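Local coordinates for hypothetical protein, IPT/TIG domain protein (Bacteroides ovatus, PDB 4HW6) that is of unknown function but probably binds carbohydrate as an auxiliary nutrient-binding protein, pairing an IPT/TIG domain with a six-bladed beta-propeller, at residues Y288-Y291 and C296-R299. Sequence-based numbering, arbitrary orientation.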
loop_
_atom_site.group_PDB
_atom_site.type_symbol
_atom_site.label_atom_id
_atom_site.label_comp_id
_atom_site.label_asym_id
_atom_site.label_seq_id
_atom_site.Cartn_x
_atom_site.Cartn_y
_atom_site.Cartn_z
ATOM N N TYR A 288 -4.252 10.181 -13.772
ATOM C CA TYR A 288 -5.357 10.741 -13.023
ATOM C C TYR A 288 -4.969 12.066 -12.393
ATOM O O TYR A 288 -3.841 12.252 -11.914
ATOM C CB TYR A 288 -5.839 9.795 -11.929
ATOM C CG TYR A 288 -6.695 8.635 -12.395
ATOM C CD1 TYR A 288 -7.708 8.797 -13.325
ATOM C CD2 TYR A 288 -6.493 7.372 -11.885
ATOM C CE1 TYR A 288 -8.493 7.708 -13.746
ATOM C CE2 TYR A 288 -7.258 6.286 -12.289
ATOM C CZ TYR A 288 -8.252 6.453 -13.215
ATOM O OH TYR A 288 -9.004 5.389 -13.645
ATOM N N ILE A 289 -5.927 12.976 -12.388
ATOM C CA ILE A 289 -5.875 14.193 -11.634
ATOM C C ILE A 289 -6.935 14.121 -10.537
ATOM O O ILE A 289 -8.162 14.162 -10.817
ATOM C CB ILE A 289 -6.170 15.433 -12.501
ATOM C CG1 ILE A 289 -5.372 15.425 -13.811
ATOM C CG2 ILE A 289 -5.901 16.709 -11.696
ATOM C CD1 ILE A 289 -5.909 16.417 -14.827
ATOM N N ILE A 290 -6.470 13.953 -9.301
ATOM C CA ILE A 290 -7.344 13.933 -8.151
ATOM C C ILE A 290 -7.635 15.359 -7.713
ATOM O O ILE A 290 -6.699 16.105 -7.409
ATOM C CB ILE A 290 -6.756 13.130 -6.995
ATOM C CG1 ILE A 290 -6.363 11.707 -7.456
ATOM C CG2 ILE A 290 -7.777 13.057 -5.861
ATOM C CD1 ILE A 290 -5.658 10.896 -6.381
ATOM N N TYR A 291 -8.912 15.753 -7.747
ATOM C CA TYR A 291 -9.333 17.077 -7.309
ATOM C C TYR A 291 -9.584 16.942 -5.816
ATOM O O TYR A 291 -10.681 16.618 -5.367
ATOM C CB TYR A 291 -10.606 17.543 -8.028
ATOM C CG TYR A 291 -10.477 18.047 -9.440
ATOM C CD1 TYR A 291 -9.586 17.490 -10.358
ATOM C CD2 TYR A 291 -11.283 19.100 -9.877
ATOM C CE1 TYR A 291 -9.481 17.983 -11.658
ATOM C CE2 TYR A 291 -11.205 19.584 -11.176
ATOM C CZ TYR A 291 -10.317 19.012 -12.075
ATOM O OH TYR A 291 -10.240 19.520 -13.369
ATOM N N CYS A 296 -13.578 14.801 -6.833
ATOM C CA CYS A 296 -13.701 14.093 -8.106
ATOM C C CYS A 296 -12.326 13.771 -8.641
ATOM O O CYS A 296 -11.308 14.287 -8.145
ATOM C CB CYS A 296 -14.560 14.873 -9.085
ATOM S SG CYS A 296 -13.968 16.526 -9.401
ATOM N N ILE A 297 -12.292 12.828 -9.579
ATOM C CA ILE A 297 -11.069 12.415 -10.228
ATOM C C ILE A 297 -11.263 12.561 -11.743
ATOM O O ILE A 297 -12.273 12.114 -12.301
ATOM C CB ILE A 297 -10.690 10.950 -9.881
ATOM C CG1 ILE A 297 -10.465 10.774 -8.375
ATOM C CG2 ILE A 297 -9.445 10.526 -10.685
ATOM C CD1 ILE A 297 -10.250 9.326 -7.928
ATOM N N TYR A 298 -10.303 13.202 -12.393
ATOM C CA TYR A 298 -10.290 13.344 -13.837
ATOM C C TYR A 298 -9.146 12.524 -14.406
ATOM O O TYR A 298 -8.205 12.131 -13.683
ATOM C CB TYR A 298 -10.035 14.807 -14.228
ATOM C CG TYR A 298 -11.175 15.790 -14.138
ATOM C CD1 TYR A 298 -11.912 15.950 -12.975
ATOM C CD2 TYR A 298 -11.458 16.639 -15.210
ATOM C CE1 TYR A 298 -12.921 16.912 -12.884
ATOM C CE2 TYR A 298 -12.472 17.585 -15.125
ATOM C CZ TYR A 298 -13.203 17.716 -13.949
ATOM O OH TYR A 298 -14.198 18.691 -13.870
ATOM N N ARG A 299 -9.217 12.294 -15.717
ATOM C CA ARG A 299 -8.117 11.674 -16.457
ATOM C C ARG A 299 -7.594 12.633 -17.529
ATOM O O ARG A 299 -8.375 13.296 -18.226
ATOM C CB ARG A 299 -8.586 10.357 -17.094
ATOM C CG ARG A 299 -7.651 9.790 -18.164
ATOM C CD ARG A 299 -7.892 8.318 -18.414
ATOM N NE ARG A 299 -7.470 7.894 -19.739
ATOM C CZ ARG A 299 -7.604 6.652 -20.203
ATOM N NH1 ARG A 299 -8.142 5.721 -19.439
ATOM N NH2 ARG A 299 -7.214 6.339 -21.432
#
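C296 meets Y291 near the loop end of a beta hairpin; strands 286-291 and 296-301 are the two inner strands of a four-stranded antiparallel blade of the six-bladed beta-propeller. With chi1 at 57°, C296 SG is brought close to Y291 CB and lies obliquely to the Y291 ring, 3.7 Å from Y291 CD2, while C296 O accepts the Y291 N-H. On the other face of the blade I297 presses CG2 against the Y288 ring, 3.6 Å from Y288 CD1, and touches I290 more loosely through CG1. L370 of the neighbouring blade packs against both I297 and Y288, so this face takes part in the blade-to-blade packing. Y298 joins I289 in a hydrogen-bonded pair, with Y298 N giving a nearly straight bond to I289 O (2.8 Å, 174°) and I289 N returning one of equal length to Y298 O. Y298 O also sits in the plane of the Y288 ring at its edge, 3.4 Å from Y288 CD1. The Y298 side chain lies over one face of Y291 in an offset stack, centroids 4.1 Å apart and planes at 4°. Both phenol oxygens bind the D270 carboxylate, one to each oxygen, which ties the outer ends of both rings to one carboxylate. In the conformer described, the extended chain of R299 leads away to a salt bridge between R299 NE and D301, and R299 CB lies 4.2 Å from Y288 CD1.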